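Local coordinates for protein L-lysine 6-monooxygenase (Pseudomonas syringae pv. tomato, PDB 5CQF) that probably hydroxylates the side-chain amine of L-lysine with the help of FAD and NADPH, an early step in making a siderophore, at residues D260-H263 with A269-R272; W276-N281 with L399-H404. All blocks are in the same frame, centred on the assembly; numbering follows the deposited sequence.

Contact 1: D260-H263 with A269-R272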
loop_
_atom_site.group_PDB
_atom_site.type_symbol
_atom_site.label_atom_id
_atom_site.label_comp_id
_atom_site.label_asym_id
_atom_site.label_seq_id
_atom_site.Cartn_x
_atom_site.Cartn_y
_atom_site.Cartn_z
ATOM N N ASP A 260 -21.854 -7.381 22.820
ATOM C CA ASP A 260 -22.729 -8.571 23.156
ATOM C C ASP A 260 -22.067 -9.455 24.199
ATOM O O ASP A 260 -22.666 -9.807 25.207
ATOM C CB ASP A 260 -23.020 -9.494 21.962
ATOM C CG ASP A 260 -23.957 -8.869 20.906
ATOM O OD1 ASP A 260 -24.491 -7.769 21.119
ATOM O OD2 ASP A 260 -24.167 -9.502 19.843
ATOM N N TYR A 261 -20.829 -9.852 23.935
ATOM C CA TYR A 261 -20.146 -10.758 24.824
ATOM C C TYR A 261 -20.106 -10.133 26.217
ATOM O O TYR A 261 -20.459 -10.807 27.177
ATOM C CB TYR A 261 -18.740 -11.099 24.321
ATOM C CG TYR A 261 -17.934 -11.939 25.295
ATOM C CD1 TYR A 261 -18.149 -13.318 25.414
ATOM C CD2 TYR A 261 -16.940 -11.356 26.076
ATOM C CE1 TYR A 261 -17.410 -14.088 26.295
ATOM C CE2 TYR A 261 -16.188 -12.110 26.986
ATOM C CZ TYR A 261 -16.419 -13.473 27.099
ATOM O OH TYR A 261 -15.645 -14.186 28.005
ATOM N N PHE A 262 -19.726 -8.852 26.324
ATOM C CA PHE A 262 -19.660 -8.171 27.619
ATOM C C PHE A 262 -21.005 -8.183 28.355
ATOM O O PHE A 262 -21.040 -8.460 29.528
ATOM C CB PHE A 262 -19.167 -6.747 27.475
ATOM C CG PHE A 262 -18.938 -6.057 28.769
ATOM C CD1 PHE A 262 -17.754 -6.233 29.457
ATOM C CD2 PHE A 262 -19.902 -5.232 29.306
ATOM C CE1 PHE A 262 -17.533 -5.593 30.659
ATOM C CE2 PHE A 262 -19.698 -4.577 30.499
ATOM C CZ PHE A 262 -18.504 -4.741 31.171
ATOM N N HIS A 263 -22.098 -7.924 27.673
ATOM C CA HIS A 263 -23.411 -8.045 28.311
ATOM C C HIS A 263 -23.793 -9.457 28.747
ATOM O O HIS A 263 -24.501 -9.613 29.755
ATOM C CB HIS A 263 -24.512 -7.402 27.465
ATOM C CG HIS A 263 -24.486 -5.918 27.567
ATOM N ND1 HIS A 263 -25.126 -5.241 28.573
ATOM C CD2 HIS A 263 -23.771 -4.992 26.886
ATOM C CE1 HIS A 263 -24.875 -3.953 28.468
ATOM N NE2 HIS A 263 -24.052 -3.774 27.455
ATOM N N ALA A 269 -18.028 -11.440 36.569
ATOM C CA ALA A 269 -17.189 -11.754 35.419
ATOM C C ALA A 269 -16.795 -10.481 34.633
ATOM O O ALA A 269 -15.654 -10.365 34.188
ATOM C CB ALA A 269 -17.856 -12.790 34.525
ATOM N N ARG A 270 -17.720 -9.538 34.488
ATOM C CA ARG A 270 -17.408 -8.232 33.880
ATOM C C ARG A 270 -16.225 -7.526 34.511
ATOM O O ARG A 270 -15.380 -6.979 33.804
ATOM C CB ARG A 270 -18.601 -7.289 33.951
ATOM C CG ARG A 270 -19.718 -7.687 33.006
ATOM C CD ARG A 270 -20.940 -6.820 33.199
ATOM N NE ARG A 270 -22.095 -7.358 32.470
ATOM C CZ ARG A 270 -23.247 -6.710 32.308
ATOM N NH1 ARG A 270 -23.420 -5.505 32.826
ATOM N NH2 ARG A 270 -24.225 -7.272 31.623
ATOM N N GLN A 271 -16.163 -7.531 35.837
ATOM C CA GLN A 271 -15.046 -6.903 36.534
ATOM C C GLN A 271 -13.730 -7.643 36.265
ATOM O O GLN A 271 -12.698 -6.997 36.012
ATOM C CB GLN A 271 -15.297 -6.821 38.047
ATOM C CG GLN A 271 -14.264 -5.957 38.778
ATOM C CD GLN A 271 -14.163 -4.548 38.182
ATOM O OE1 GLN A 271 -13.127 -4.175 37.585
ATOM N NE2 GLN A 271 -15.259 -3.769 38.298
ATOM N N ARG A 272 -13.767 -8.981 36.305
ATOM C CA ARG A 272 -12.607 -9.778 35.892
ATOM C C ARG A 272 -12.195 -9.463 34.449
ATOM O O ARG A 272 -11.004 -9.390 34.147
ATOM C CB ARG A 272 -12.868 -11.280 36.035
ATOM C CG ARG A 272 -12.950 -11.763 37.480
ATOM C CD ARG A 272 -12.706 -13.270 37.600
ATOM N NE ARG A 272 -13.694 -14.129 36.916
ATOM C CZ ARG A 272 -14.951 -14.357 37.329
ATOM N NH1 ARG A 272 -15.741 -15.171 36.628
ATOM N NH2 ARG A 272 -15.445 -13.762 38.415
#
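Arg270 lies across the Phe262 ring and reaches on to the backbone of His263, so that one long side chain makes both a greasy and a polar contact. Its CG stands over one face of the ring, displaced toward the rim, 3.9 Å from the ring centroid in a CH-pi contact; CB and CD lie on either side of it along the chain, with CD 3.7 Å from CE2 of Phe262. The two side chains cross at about a right angle. Beyond CD the side chain ends in its polar guanidinium: Arg270 NH2 donates to His263 O at 3.0 Å with an N-H...O angle of 151°, the acceptor lying at the guanidinium edge and close to its plane. The donor comes to that oxygen from the side of the C=O bond, tilted 23° out of the carbonyl plane.

The two segments lie on consecutive helices, 255-264 and 267-280, joined by a very short connection. Carbonyls in the last turn of a helix lack the amide donors of a following turn, and an arginine can supply N-H groups in their place. Here Arg270 NE also donates to Leu265 O in the connection, so two backbone oxygens, one on NE and one on NH2, hold the guanidinium and probably restrict its rotation. An extended chain from CG to NE gives the reach this needs.

Phe262 suits its buried place: with CG anti to the backbone N (chi1 -174°), the ring swings toward helix 267-280 and also packs on Leu274. The His263 imidazole is engaged elsewhere, its NE2 probably hydrogen-bonded to His404 ND1, while nearby Tyr261 OH bonds to Asp332 of the second subunit.

Contact 2: W276-N281 with L399-H404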
loop_
_atom_site.group_PDB
_atom_site.type_symbol
_atom_site.label_atom_id
_atom_site.label_comp_id
_atom_site.label_asym_id
_atom_site.label_seq_id
_atom_site.Cartn_x
_atom_site.Cartn_y
_atom_site.Cartn_z
ATOM N N TRP A 276 -8.553 -7.626 33.282
ATOM C CA TRP A 276 -7.737 -8.119 32.177
ATOM C C TRP A 276 -7.664 -7.048 31.075
ATOM O O TRP A 276 -6.586 -6.621 30.690
ATOM C CB TRP A 276 -8.263 -9.456 31.601
ATOM C CG TRP A 276 -7.549 -9.847 30.303
ATOM C CD1 TRP A 276 -6.338 -10.497 30.172
ATOM C CD2 TRP A 276 -7.987 -9.553 28.977
ATOM N NE1 TRP A 276 -6.010 -10.622 28.840
ATOM C CE2 TRP A 276 -7.005 -10.047 28.089
ATOM C CE3 TRP A 276 -9.123 -8.913 28.450
ATOM C CZ2 TRP A 276 -7.128 -9.926 26.705
ATOM C CZ3 TRP A 276 -9.240 -8.789 27.087
ATOM C CH2 TRP A 276 -8.250 -9.291 26.223
ATOM N N SER A 277 -8.821 -6.603 30.602
ATOM C CA SER A 277 -8.909 -5.613 29.522
ATOM C C SER A 277 -8.063 -4.338 29.759
ATOM O O SER A 277 -7.342 -3.864 28.857
ATOM C CB SER A 277 -10.373 -5.253 29.280
ATOM O OG SER A 277 -10.483 -4.178 28.378
ATOM N N ARG A 278 -8.138 -3.809 30.971
ATOM C CA ARG A 278 -7.355 -2.623 31.344
ATOM C C ARG A 278 -5.838 -2.858 31.385
ATOM O O ARG A 278 -5.067 -1.954 31.069
ATOM C CB ARG A 278 -7.852 -2.038 32.675
ATOM C CG ARG A 278 -9.082 -1.174 32.466
ATOM C CD ARG A 278 -10.029 -1.162 33.644
ATOM N NE ARG A 278 -11.241 -0.411 33.309
ATOM C CZ ARG A 278 -12.281 -0.260 34.125
ATOM N NH1 ARG A 278 -12.256 -0.825 35.335
ATOM N NH2 ARG A 278 -13.347 0.455 33.738
ATOM N N SER A 279 -5.404 -4.059 31.752
ATOM C CA SER A 279 -3.971 -4.362 31.755
ATOM C C SER A 279 -3.455 -4.752 30.349
ATOM O O SER A 279 -2.270 -4.624 30.065
ATOM C CB SER A 279 -3.648 -5.431 32.810
ATOM O OG SER A 279 -4.404 -6.609 32.605
ATOM N N THR A 280 -4.343 -5.222 29.482
ATOM C CA THR A 280 -4.003 -5.457 28.083
ATOM C C THR A 280 -3.714 -4.132 27.403
ATOM O O THR A 280 -2.856 -4.065 26.520
ATOM C CB THR A 280 -5.134 -6.178 27.330
ATOM O OG1 THR A 280 -5.234 -7.523 27.811
ATOM C CG2 THR A 280 -4.878 -6.205 25.826
ATOM N N ASN A 281 -4.439 -3.081 27.793
ATOM C CA ASN A 281 -4.003 -1.716 27.496
ATOM C C ASN A 281 -4.236 -1.288 26.016
ATOM O O ASN A 281 -3.507 -0.430 25.511
ATOM C CB ASN A 281 -2.494 -1.595 27.878
ATOM C CG ASN A 281 -2.167 -0.355 28.706
ATOM O OD1 ASN A 281 -1.728 -0.468 29.861
ATOM N ND2 ASN A 281 -2.351 0.825 28.117
ATOM N N LEU A 399 -20.756 4.497 24.210
ATOM C CA LEU A 399 -20.096 3.373 24.840
ATOM C C LEU A 399 -19.364 3.817 26.104
ATOM O O LEU A 399 -19.116 5.000 26.307
ATOM C CB LEU A 399 -19.124 2.725 23.864
ATOM C CG LEU A 399 -19.821 1.945 22.738
ATOM C CD1 LEU A 399 -18.817 1.505 21.690
ATOM C CD2 LEU A 399 -20.546 0.728 23.288
ATOM N N SER A 400 -19.066 2.842 26.960
ATOM C CA SER A 400 -18.176 2.997 28.130
ATOM C C SER A 400 -17.649 1.627 28.523
ATOM O O SER A 400 -18.319 0.604 28.297
ATOM C CB SER A 400 -18.904 3.599 29.331
ATOM O OG SER A 400 -19.975 2.790 29.758
ATOM N N GLU A 401 -16.458 1.603 29.105
ATOM C CA GLU A 401 -15.909 0.368 29.627
ATOM C C GLU A 401 -16.844 -0.248 30.688
ATOM O O GLU A 401 -17.099 -1.448 30.669
ATOM C CB GLU A 401 -14.470 0.592 30.155
ATOM C CG GLU A 401 -13.523 0.925 28.999
ATOM C CD GLU A 401 -12.027 0.821 29.310
ATOM O OE1 GLU A 401 -11.238 0.662 28.344
ATOM O OE2 GLU A 401 -11.629 0.907 30.485
ATOM N N ARG A 402 -17.386 0.580 31.572
ATOM C CA ARG A 402 -18.094 0.087 32.767
ATOM C C ARG A 402 -19.438 -0.563 32.386
ATOM O O ARG A 402 -19.843 -1.539 32.995
ATOM C CB ARG A 402 -18.279 1.211 33.817
ATOM C CG ARG A 402 -19.168 2.379 33.344
ATOM C CD ARG A 402 -19.390 3.462 34.398
ATOM N NE ARG A 402 -20.208 2.985 35.505
ATOM C CZ ARG A 402 -21.526 2.823 35.447
ATOM N NH1 ARG A 402 -22.206 3.114 34.340
ATOM N NH2 ARG A 402 -22.181 2.381 36.505
ATOM N N SER A 403 -20.127 -0.023 31.384
ATOM C CA SER A 403 -21.422 -0.565 30.965
ATOM C C SER A 403 -21.305 -1.513 29.777
ATOM O O SER A 403 -22.114 -2.418 29.636
ATOM C CB SER A 403 -22.379 0.573 30.616
ATOM O OG SER A 403 -22.713 1.334 31.758
ATOM N N HIS A 404 -20.341 -1.285 28.880
ATOM C CA HIS A 404 -20.328 -2.020 27.615
ATOM C C HIS A 404 -19.013 -2.696 27.269
ATOM O O HIS A 404 -18.919 -3.333 26.236
ATOM C CB HIS A 404 -20.755 -1.101 26.475
ATOM C CG HIS A 404 -22.039 -0.389 26.739
ATOM N ND1 HIS A 404 -23.258 -1.018 26.675
ATOM C CD2 HIS A 404 -22.299 0.894 27.083
ATOM C CE1 HIS A 404 -24.221 -0.162 26.975
ATOM N NE2 HIS A 404 -23.669 1.014 27.210
#
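A surface salt bridge ties the C-terminal part of helix 267-280 to the short helix 401-404, which follows strand 393-396, an outermost strand of a five-stranded parallel sheet. More than a hundred residues of chain separate the partners, Arg278 and Glu401. Both are long, charged and flexible, which suits two helices whose backbones stay well apart at the protein surface.

Glu401 sits in the first turn of its helix, directly after the N-cap residue Ser400, whose OG accepts from Ser403 N at 3.3 Å. An acidic residue there is well placed, since its negative charge probably interacts favourably with the helix dipole. Its carboxylate extends beyond CG toward helix 267-280, and the side chain also packs on Leu274 of that helix and on Gln354. Arg278 leaves its backbone with CG anti to the carbonyl carbon (chi1 -81°) and then bends at chi2, a turn that helps bring the guanidinium up to the acid; along its course it touches Gln271, nearly two turns earlier.

The bridge rests on a single N-H: Arg278 NE points almost straight at Glu401 OE2, 3.1 Å away with an N-H...O angle of 174°. That oxygen lies in the guanidinium plane and is met on its anti side, 30° out of the carboxylate plane.

How the contacts relate
Both contacts use helix 267-280 and lie with their centres about 9 Å apart, yet they differ in depth and reach. Contact 1 is partly buried and local, joining neighbouring helices and combining aromatic packing with arginine donation to neutral backbone oxygens. Contact 2 is a surface contact between distant parts of the chain, and its chemistry is a single charged pair. The two contacts also touch directly: Phe262 packs against the backbone of Ser403 and His404, beside the histidine pair that joins the same two segments. Both also touch the second subunit.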